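Probable FAD-dependent oxidoreductase PA4991 (Pseudomonas aeruginosa PAO1, PDB 5EZ7) binds one FAD per subunit and probably works as an FAD-dependent oxidoreductase, although its physiological substrate is unknown. Local coordinates at residues Arg226-Met231 against Arg314-Glu319; Ala318-Ser323 against Trp343-Ala348. All coordinates share one frame; numbering follows the deposited sequence.

Interaction 1: residues Arg226-Met231 against Arg314-Glu319; sequences RRPLHM and RVDRAE. With FAD (flavin-adenine dinucleotide), chain B.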
loop_
_atom_site.group_PDB
_atom_site.type_symbol
_atom_site.label_atom_id
_atom_site.label_comp_id
_atom_site.label_asym_id
_atom_site.label_seq_id
_atom_site.Cartn_x
_atom_site.Cartn_y
_atom_site.Cartn_z
ATOM N N ARG A 226 -3.878 4.558 -14.766
ATOM C CA ARG A 226 -2.654 4.967 -14.079
ATOM C C ARG A 226 -2.798 6.454 -13.765
ATOM O O ARG A 226 -2.982 7.237 -14.659
ATOM C CB ARG A 226 -1.451 4.720 -14.989
ATOM C CG ARG A 226 -0.999 3.262 -15.098
ATOM C CD ARG A 226 0.280 3.128 -15.918
ATOM N NE ARG A 226 0.194 1.974 -16.791
ATOM C CZ ARG A 226 0.914 0.860 -16.716
ATOM N NH1 ARG A 226 1.869 0.720 -15.821
ATOM N NH2 ARG A 226 0.675 -0.136 -17.571
ATOM N N ARG A 227 -2.789 6.831 -12.498
ATOM C CA ARG A 227 -2.942 8.234 -12.148
ATOM C C ARG A 227 -1.680 8.655 -11.459
ATOM O O ARG A 227 -1.449 8.286 -10.307
ATOM C CB ARG A 227 -4.134 8.455 -11.262
ATOM C CG ARG A 227 -5.426 8.306 -12.042
ATOM C CD ARG A 227 -6.586 8.041 -11.098
ATOM N NE ARG A 227 -6.828 9.203 -10.248
ATOM C CZ ARG A 227 -6.937 9.217 -8.916
ATOM N NH1 ARG A 227 -7.150 10.380 -8.294
ATOM N NH2 ARG A 227 -6.856 8.120 -8.194
ATOM N N PRO A 228 -0.836 9.408 -12.176
ATOM C CA PRO A 228 0.469 9.709 -11.596
ATOM C C PRO A 228 0.401 10.679 -10.381
ATOM O O PRO A 228 -0.573 11.405 -10.196
ATOM C CB PRO A 228 1.228 10.296 -12.784
ATOM C CG PRO A 228 0.155 11.004 -13.565
ATOM C CD PRO A 228 -1.079 10.167 -13.423
ATOM N N LEU A 229 1.412 10.595 -9.535
ATOM C CA LEU A 229 1.663 11.553 -8.451
ATOM C C LEU A 229 3.091 12.076 -8.602
ATOM O O LEU A 229 3.956 11.356 -9.098
ATOM C CB LEU A 229 1.507 10.861 -7.092
ATOM C CG LEU A 229 0.060 10.639 -6.634
ATOM C CD1 LEU A 229 0.052 9.716 -5.454
ATOM C CD2 LEU A 229 -0.653 11.925 -6.244
ATOM N N HIS A 230 3.338 13.320 -8.185
ATOM C CA HIS A 230 4.712 13.900 -8.026
ATOM C C HIS A 230 4.961 14.276 -6.564
ATOM O O HIS A 230 4.738 15.421 -6.149
ATOM C CB HIS A 230 4.873 15.146 -8.890
ATOM C CG HIS A 230 6.297 15.527 -9.168
ATOM N ND1 HIS A 230 6.623 16.582 -9.988
ATOM C CD2 HIS A 230 7.472 14.977 -8.786
ATOM C CE1 HIS A 230 7.934 16.666 -10.106
ATOM N NE2 HIS A 230 8.474 15.698 -9.392
ATOM N N MET A 231 5.413 13.295 -5.796
ATOM C CA MET A 231 5.638 13.453 -4.370
ATOM C C MET A 231 6.958 14.165 -4.140
ATOM O O MET A 231 7.871 14.016 -4.938
ATOM C CB MET A 231 5.715 12.082 -3.694
ATOM C CG MET A 231 4.497 11.173 -3.859
ATOM S SD MET A 231 2.965 11.818 -3.182
ATOM C CE MET A 231 3.344 11.599 -1.438
ATOM N N ARG A 314 8.234 10.422 -8.774
ATOM C CA ARG A 314 7.118 10.231 -9.698
ATOM C C ARG A 314 6.682 8.790 -9.547
ATOM O O ARG A 314 7.518 7.897 -9.554
ATOM C CB ARG A 314 7.533 10.537 -11.131
ATOM C CG ARG A 314 8.391 11.790 -11.244
ATOM C CD ARG A 314 8.542 12.325 -12.671
ATOM N NE ARG A 314 7.369 13.107 -12.902
ATOM C CZ ARG A 314 7.264 14.423 -13.086
ATOM N NH1 ARG A 314 8.305 15.224 -13.212
ATOM N NH2 ARG A 314 6.039 14.927 -13.203
ATOM N N VAL A 315 5.394 8.555 -9.342
ATOM C CA VAL A 315 4.867 7.194 -9.270
ATOM C C VAL A 315 3.408 7.191 -9.673
ATOM O O VAL A 315 2.652 8.124 -9.378
ATOM C CB VAL A 315 5.064 6.562 -7.871
ATOM C CG1 VAL A 315 4.499 7.424 -6.769
ATOM C CG2 VAL A 315 4.464 5.169 -7.770
ATOM N N ASP A 316 3.035 6.149 -10.393
ATOM C CA ASP A 316 1.651 5.936 -10.862
ATOM C C ASP A 316 0.836 5.171 -9.826
ATOM O O ASP A 316 1.324 4.189 -9.259
ATOM C CB ASP A 316 1.649 5.092 -12.122
ATOM C CG ASP A 316 2.157 5.825 -13.320
ATOM O OD1 ASP A 316 2.103 7.079 -13.330
ATOM O OD2 ASP A 316 2.580 5.115 -14.275
ATOM N N ARG A 317 -0.379 5.634 -9.553
ATOM C CA ARG A 317 -1.356 4.818 -8.830
ATOM C C ARG A 317 -1.982 3.890 -9.850
ATOM O O ARG A 317 -2.350 4.336 -10.921
ATOM C CB ARG A 317 -2.414 5.681 -8.160
ATOM C CG ARG A 317 -1.870 6.475 -6.987
ATOM C CD ARG A 317 -2.792 7.625 -6.635
ATOM N NE ARG A 317 -2.711 8.654 -7.651
ATOM C CZ ARG A 317 -3.264 9.871 -7.570
ATOM N NH1 ARG A 317 -3.136 10.731 -8.591
ATOM N NH2 ARG A 317 -3.946 10.235 -6.478
ATOM N N ALA A 318 -2.110 2.612 -9.494
ATOM C CA ALA A 318 -2.692 1.573 -10.326
ATOM C C ALA A 318 -4.077 1.242 -9.805
ATOM O O ALA A 318 -4.221 0.759 -8.696
ATOM C CB ALA A 318 -1.814 0.345 -10.319
ATOM N N GLU A 319 -5.088 1.533 -10.617
ATOM C CA GLU A 319 -6.484 1.424 -10.217
ATOM C C GLU A 319 -7.353 0.791 -11.315
ATOM O O GLU A 319 -6.990 0.839 -12.510
ATOM C CB GLU A 319 -7.055 2.822 -9.925
ATOM C CG GLU A 319 -6.416 3.493 -8.742
ATOM C CD GLU A 319 -6.806 4.934 -8.615
ATOM O OE1 GLU A 319 -7.605 5.380 -9.458
ATOM O OE2 GLU A 319 -6.308 5.637 -7.688
HETATM P PA FAD B . 1.728 -2.640 -5.289
HETATM O O1A FAD B . 2.211 -2.164 -3.958
HETATM O O2A FAD B . 2.038 -1.865 -6.538
HETATM O O5B FAD B . 2.240 -4.134 -5.444
HETATM C C5B FAD B . 2.181 -4.835 -6.670
HETATM C C4B FAD B . 3.307 -5.846 -6.623
HETATM O O4B FAD B . 3.195 -6.732 -7.749
HETATM C C3B FAD B . 4.678 -5.165 -6.673
HETATM O O3B FAD B . 5.483 -5.551 -5.557
HETATM C C2B FAD B . 5.253 -5.638 -7.995
HETATM O O2B FAD B . 6.669 -5.803 -8.008
HETATM C C1B FAD B . 4.503 -6.951 -8.236
HETATM N N9A FAD B . 4.412 -7.317 -9.654
HETATM C C8A FAD B . 4.117 -6.495 -10.676
HETATM N N7A FAD B . 4.131 -7.178 -11.834
HETATM C C5A FAD B . 4.426 -8.453 -11.557
HETATM C C6A FAD B . 4.604 -9.680 -12.345
HETATM N N6A FAD B . 4.434 -9.627 -13.675
HETATM N N1A FAD B . 4.908 -10.819 -11.701
HETATM C C2A FAD B . 5.066 -10.847 -10.365
HETATM N N3A FAD B . 4.925 -9.759 -9.579
HETATM C C4A FAD B . 4.614 -8.554 -10.118
HETATM N N1 FAD B . -3.155 4.429 0.465
HETATM C C2 FAD B . -3.538 4.659 1.739
HETATM O O2 FAD B . -4.463 3.966 2.228
HETATM N N3 FAD B . -2.963 5.602 2.504
HETATM C C4 FAD B . -1.980 6.380 2.057
HETATM O O4 FAD B . -1.453 7.241 2.788
HETATM C C4X FAD B . -1.507 6.190 0.681
HETATM N N5 FAD B . -0.518 6.948 0.172
HETATM C C5X FAD B . -0.085 6.756 -1.087
HETATM C C6 FAD B . 0.950 7.549 -1.568
HETATM C C7 FAD B . 1.428 7.383 -2.852
HETATM C C7M FAD B . 2.557 8.238 -3.341
HETATM C C8 FAD B . 0.844 6.327 -3.718
HETATM C C8M FAD B . 1.332 6.085 -5.130
HETATM C C9 FAD B . -0.193 5.547 -3.240
HETATM C C9A FAD B . -0.694 5.712 -1.950
HETATM N N10 FAD B . -1.753 4.919 -1.426
HETATM C C10 FAD B . -2.169 5.129 -0.106
HETATM C "C1'" FAD B . -2.378 3.861 -2.204
HETATM C "C2'" FAD B . -1.591 2.583 -1.974
HETATM O "O2'" FAD B . -0.178 2.817 -2.029
HETATM C "C3'" FAD B . -1.996 1.510 -2.976
HETATM O "O3'" FAD B . -3.434 1.490 -3.075
HETATM C "C4'" FAD B . -1.498 0.136 -2.533
HETATM O "O4'" FAD B . -0.195 0.206 -1.955
HETATM C "C5'" FAD B . -1.441 -0.834 -3.698
HETATM O "O5'" FAD B . -1.123 -2.142 -3.202
HETATM P P FAD B . -0.892 -3.328 -4.247
HETATM O O1P FAD B . -0.280 -4.492 -3.513
HETATM O O2P FAD B . -2.175 -3.494 -4.978
HETATM O O3P FAD B . 0.120 -2.679 -5.309
HETATM O O HOH W 1 4.692 12.404 -11.691
#

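Interaction 2: residues Ala318-Ser323 against Trp343-Ala348; sequences AEPAQS and WPTKLA. With FAD (flavin-adenine dinucleotide), chain B.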
loop_
_atom_site.group_PDB
_atom_site.type_symbol
_atom_site.label_atom_id
_atom_site.label_comp_id
_atom_site.label_asym_id
_atom_site.label_seq_id
_atom_site.Cartn_x
_atom_site.Cartn_y
_atom_site.Cartn_z
ATOM N N ALA A 318 -2.110 2.612 -9.494
ATOM C CA ALA A 318 -2.692 1.573 -10.326
ATOM C C ALA A 318 -4.077 1.242 -9.805
ATOM O O ALA A 318 -4.221 0.759 -8.696
ATOM C CB ALA A 318 -1.814 0.345 -10.319
ATOM N N GLU A 319 -5.088 1.533 -10.617
ATOM C CA GLU A 319 -6.484 1.424 -10.217
ATOM C C GLU A 319 -7.353 0.791 -11.315
ATOM O O GLU A 319 -6.990 0.839 -12.510
ATOM C CB GLU A 319 -7.055 2.822 -9.925
ATOM C CG GLU A 319 -6.416 3.493 -8.742
ATOM C CD GLU A 319 -6.806 4.934 -8.615
ATOM O OE1 GLU A 319 -7.605 5.380 -9.458
ATOM O OE2 GLU A 319 -6.308 5.637 -7.688
ATOM N N PRO A 320 -8.516 0.253 -10.919
ATOM C CA PRO A 320 -9.484 -0.109 -11.941
ATOM C C PRO A 320 -9.916 1.107 -12.754
ATOM O O PRO A 320 -10.084 2.216 -12.205
ATOM C CB PRO A 320 -10.658 -0.651 -11.139
ATOM C CG PRO A 320 -10.560 0.034 -9.817
ATOM C CD PRO A 320 -9.083 0.135 -9.563
ATOM N N ALA A 321 -10.047 0.907 -14.063
ATOM C CA ALA A 321 -10.588 1.974 -14.920
ATOM C C ALA A 321 -12.012 2.259 -14.495
ATOM O O ALA A 321 -12.729 1.345 -14.049
ATOM C CB ALA A 321 -10.567 1.554 -16.383
ATOM N N GLN A 322 -12.435 3.501 -14.675
ATOM C CA GLN A 322 -13.819 3.899 -14.432
ATOM C C GLN A 322 -14.819 3.164 -15.302
ATOM O O GLN A 322 -16.016 3.184 -15.013
ATOM C CB GLN A 322 -14.036 5.413 -14.655
ATOM C CG GLN A 322 -13.130 6.350 -13.826
ATOM C CD GLN A 322 -13.125 6.091 -12.310
ATOM O OE1 GLN A 322 -14.130 5.770 -11.695
ATOM N NE2 GLN A 322 -11.981 6.256 -11.716
ATOM N N SER A 323 -14.356 2.542 -16.377
ATOM C CA SER A 323 -15.236 1.729 -17.221
ATOM C C SER A 323 -15.705 0.381 -16.563
ATOM O O SER A 323 -16.652 -0.220 -17.045
ATOM C CB SER A 323 -14.568 1.501 -18.577
ATOM O OG SER A 323 -13.483 0.607 -18.441
ATOM N N TRP A 343 -7.419 -4.656 -7.429
ATOM C CA TRP A 343 -6.676 -3.556 -6.856
ATOM C C TRP A 343 -7.362 -3.072 -5.578
ATOM O O TRP A 343 -8.566 -2.978 -5.540
ATOM C CB TRP A 343 -6.643 -2.430 -7.860
ATOM C CG TRP A 343 -5.937 -2.751 -9.157
ATOM C CD1 TRP A 343 -4.593 -2.649 -9.412
ATOM C CD2 TRP A 343 -6.544 -3.134 -10.385
ATOM N NE1 TRP A 343 -4.328 -2.959 -10.738
ATOM C CE2 TRP A 343 -5.511 -3.268 -11.349
ATOM C CE3 TRP A 343 -7.860 -3.355 -10.780
ATOM C CZ2 TRP A 343 -5.761 -3.648 -12.657
ATOM C CZ3 TRP A 343 -8.107 -3.713 -12.073
ATOM C CH2 TRP A 343 -7.063 -3.870 -12.999
ATOM N N PRO A 344 -6.596 -2.756 -4.530
ATOM C CA PRO A 344 -7.186 -2.267 -3.287
ATOM C C PRO A 344 -7.678 -0.839 -3.375
ATOM O O PRO A 344 -8.605 -0.502 -2.680
ATOM C CB PRO A 344 -6.039 -2.401 -2.280
ATOM C CG PRO A 344 -4.815 -2.303 -3.079
ATOM C CD PRO A 344 -5.140 -2.901 -4.423
ATOM N N THR A 345 -7.068 -0.020 -4.230
ATOM C CA THR A 345 -7.349 1.416 -4.396
ATOM C C THR A 345 -6.664 2.261 -3.326
ATOM O O THR A 345 -6.112 3.329 -3.638
ATOM C CB THR A 345 -8.850 1.799 -4.578
ATOM O OG1 THR A 345 -9.563 1.698 -3.340
ATOM C CG2 THR A 345 -9.528 0.913 -5.652
ATOM N N LYS A 346 -6.674 1.777 -2.081
ATOM C CA LYS A 346 -5.916 2.366 -0.984
ATOM C C LYS A 346 -5.219 1.265 -0.238
ATOM O O LYS A 346 -5.662 0.152 -0.240
ATOM C CB LYS A 346 -6.861 3.166 -0.090
ATOM C CG LYS A 346 -7.040 4.557 -0.648
ATOM C CD LYS A 346 -8.309 5.247 -0.204
ATOM C CE LYS A 346 -8.318 6.702 -0.705
ATOM N NZ LYS A 346 -8.962 7.602 0.308
ATOM N N LEU A 347 -4.084 1.565 0.358
ATOM C CA LEU A 347 -3.413 0.634 1.195
ATOM C C LEU A 347 -4.287 0.257 2.389
ATOM O O LEU A 347 -4.283 -0.884 2.830
ATOM C CB LEU A 347 -2.123 1.253 1.690
ATOM C CG LEU A 347 -1.306 0.407 2.676
ATOM C CD1 LEU A 347 0.130 0.386 2.262
ATOM C CD2 LEU A 347 -1.391 0.955 4.081
ATOM N N ALA A 348 -4.969 1.263 2.930
ATOM C CA ALA A 348 -5.979 1.141 3.952
ATOM C C ALA A 348 -6.967 0.015 3.730
ATOM O O ALA A 348 -7.410 -0.611 4.687
ATOM C CB ALA A 348 -6.748 2.454 4.048
HETATM P PA FAD B . 1.728 -2.640 -5.289
HETATM O O1A FAD B . 2.211 -2.164 -3.958
HETATM O O2A FAD B . 2.038 -1.865 -6.538
HETATM O O5B FAD B . 2.240 -4.134 -5.444
HETATM C C5B FAD B . 2.181 -4.835 -6.670
HETATM C C4B FAD B . 3.307 -5.846 -6.623
HETATM O O4B FAD B . 3.195 -6.732 -7.749
HETATM C C3B FAD B . 4.678 -5.165 -6.673
HETATM O O3B FAD B . 5.483 -5.551 -5.557
HETATM C C2B FAD B . 5.253 -5.638 -7.995
HETATM O O2B FAD B . 6.669 -5.803 -8.008
HETATM C C1B FAD B . 4.503 -6.951 -8.236
HETATM N N9A FAD B . 4.412 -7.317 -9.654
HETATM C C8A FAD B . 4.117 -6.495 -10.676
HETATM N N7A FAD B . 4.131 -7.178 -11.834
HETATM C C5A FAD B . 4.426 -8.453 -11.557
HETATM C C6A FAD B . 4.604 -9.680 -12.345
HETATM N N6A FAD B . 4.434 -9.627 -13.675
HETATM N N1A FAD B . 4.908 -10.819 -11.701
HETATM C C2A FAD B . 5.066 -10.847 -10.365
HETATM N N3A FAD B . 4.925 -9.759 -9.579
HETATM C C4A FAD B . 4.614 -8.554 -10.118
HETATM N N1 FAD B . -3.155 4.429 0.465
HETATM C C2 FAD B . -3.538 4.659 1.739
HETATM O O2 FAD B . -4.463 3.966 2.228
HETATM N N3 FAD B . -2.963 5.602 2.504
HETATM C C4 FAD B . -1.980 6.380 2.057
HETATM O O4 FAD B . -1.453 7.241 2.788
HETATM C C4X FAD B . -1.507 6.190 0.681
HETATM N N5 FAD B . -0.518 6.948 0.172
HETATM C C5X FAD B . -0.085 6.756 -1.087
HETATM C C6 FAD B . 0.950 7.549 -1.568
HETATM C C7 FAD B . 1.428 7.383 -2.852
HETATM C C7M FAD B . 2.557 8.238 -3.341
HETATM C C8 FAD B . 0.844 6.327 -3.718
HETATM C C8M FAD B . 1.332 6.085 -5.130
HETATM C C9 FAD B . -0.193 5.547 -3.240
HETATM C C9A FAD B . -0.694 5.712 -1.950
HETATM N N10 FAD B . -1.753 4.919 -1.426
HETATM C C10 FAD B . -2.169 5.129 -0.106
HETATM C "C1'" FAD B . -2.378 3.861 -2.204
HETATM C "C2'" FAD B . -1.591 2.583 -1.974
HETATM O "O2'" FAD B . -0.178 2.817 -2.029
HETATM C "C3'" FAD B . -1.996 1.510 -2.976
HETATM O "O3'" FAD B . -3.434 1.490 -3.075
HETATM C "C4'" FAD B . -1.498 0.136 -2.533
HETATM O "O4'" FAD B . -0.195 0.206 -1.955
HETATM C "C5'" FAD B . -1.441 -0.834 -3.698
HETATM O "O5'" FAD B . -1.123 -2.142 -3.202
HETATM P P FAD B . -0.892 -3.328 -4.247
HETATM O O1P FAD B . -0.280 -4.492 -3.513
HETATM O O2P FAD B . -2.175 -3.494 -4.978
HETATM O O3P FAD B . 0.120 -2.679 -5.309
HETATM O O HOH W 2 -4.892 0.203 -6.157
HETATM O O HOH W 3 -4.879 5.009 -5.632
#

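Interaction 1: residues Arg226-Met231 against Arg314-Glu319
The guanidinium of Arg317 is sandwiched: Leu229 CG sits over the centre of one face, 3.5 Å from Arg317 CZ, and the guanidinium of Arg227 lies on the opposite face, the two planes 24° apart. Two like charges therefore stack, and each has an acidic partner. At its edge Arg227 meets the carboxylate of Glu319 in a salt bridge (NH2 to OE2, 2.6 Å), while Arg317 NH2 pairs with Glu277. In both arginines CG is anti to the carbonyl carbon and the chain bends at chi3, which turns the flat ends over one another. A second stack joins His230 and Arg314: the guanidinium covers one face of the imidazole with NH1 3.4 Å from CE1, at 29° between planes. The ring nitrogens of His230 are held by Thr312 and the carbonyl of Gly280.

Backbone geometry shows an antiparallel ladder. Arg227 N gives a hydrogen bond to Arg317 O, and Leu229 N binds Val315 O at 2.8 Å. Arg227 O is gripped by both N and NE of Arg317, each at 3.0 Å and from opposite faces of the carbonyl plane, so the side chain of Arg317 is tied to its neighbour strand by its own NE. A water spans Leu229 O and Arg314 NE.

On the same side as Arg317, Leu229 CD1 and Met231 CG each come within 3.6 Å of flavin C7M, and Val315 CG1 and Arg317 CG approach C8M; the ladder thus packs against the dimethylbenzene end of the flavin. Strand 309-320 is the outermost strand of its mixed sheet and strand 224-236 its neighbour, while Arg226 reaches out to Glu211 on helix 210-216.

Interaction 2: residues Ala318-Ser323 against Trp343-Ala348
Ala318 O and Thr345 N are joined through one water, which donates to Ala318 O at 2.7 Å and accepts from Thr345 N at 2.9 Å. This water connects the end of strand 309-320 to the loop after strand 339-343, where the direct contacts are van der Waals packing, some of it by backbone atoms, chiefly on the indole of Trp343. Glu319 C lies over one face of the ring, offset toward the rim, and Pro320 N comes within 3.7 Å of Trp343 CE3; Pro320 CD also stands 3.9 Å from CE3, and the proline ring and the indole run alongside each other, pointing opposite ways. With CG of Trp343 anti to the carbonyl carbon (chi1 -63°), the indole is directed at residues 318-320. Its NE1 is satisfied by the carbonyl of Gly207. Thr345 adds CG2 against Pro320 CD at 4.0 Å.

Further along the loop the contacts pass to the cofactor. Pro344 CD lies 3.1 Å from phosphate oxygen O2P, and two backbone amides grip the flavin: Leu347 N binds N1 at 3.0 Å, nearly straight at 163°, and Ala348 N binds O2 at 2.8 Å and 172°. Amides donated to N1 and O2 just before helix 350-364, whose N-terminal end probably points toward the pyrimidine portion, would be expected to stabilise negative charge there in the reduced flavin, a feature familiar from DAO-family flavoenzymes.

How the interactions relate
Strand 309-320 serves both contacts, and Ala318 and Glu319 belong to each. Interaction 1 is a surface contact, a regular strand pairing in which several side chains are charged: stacked guanidiniums, a salt bridge and a histidine stack supplement the backbone bonds. Interaction 2 is buried and smaller, 257 Å² against 722 Å², and relies on indole and proline packing with a water link between segments that form no ladder. The contrast fits their places: 226-231 pairs within the sheet, whereas 343-348 begins at the end of a strand of a different sheet. Both meet the FAD, at different parts: the first at its methyl groups, the second at N1, O2 and a phosphate oxygen.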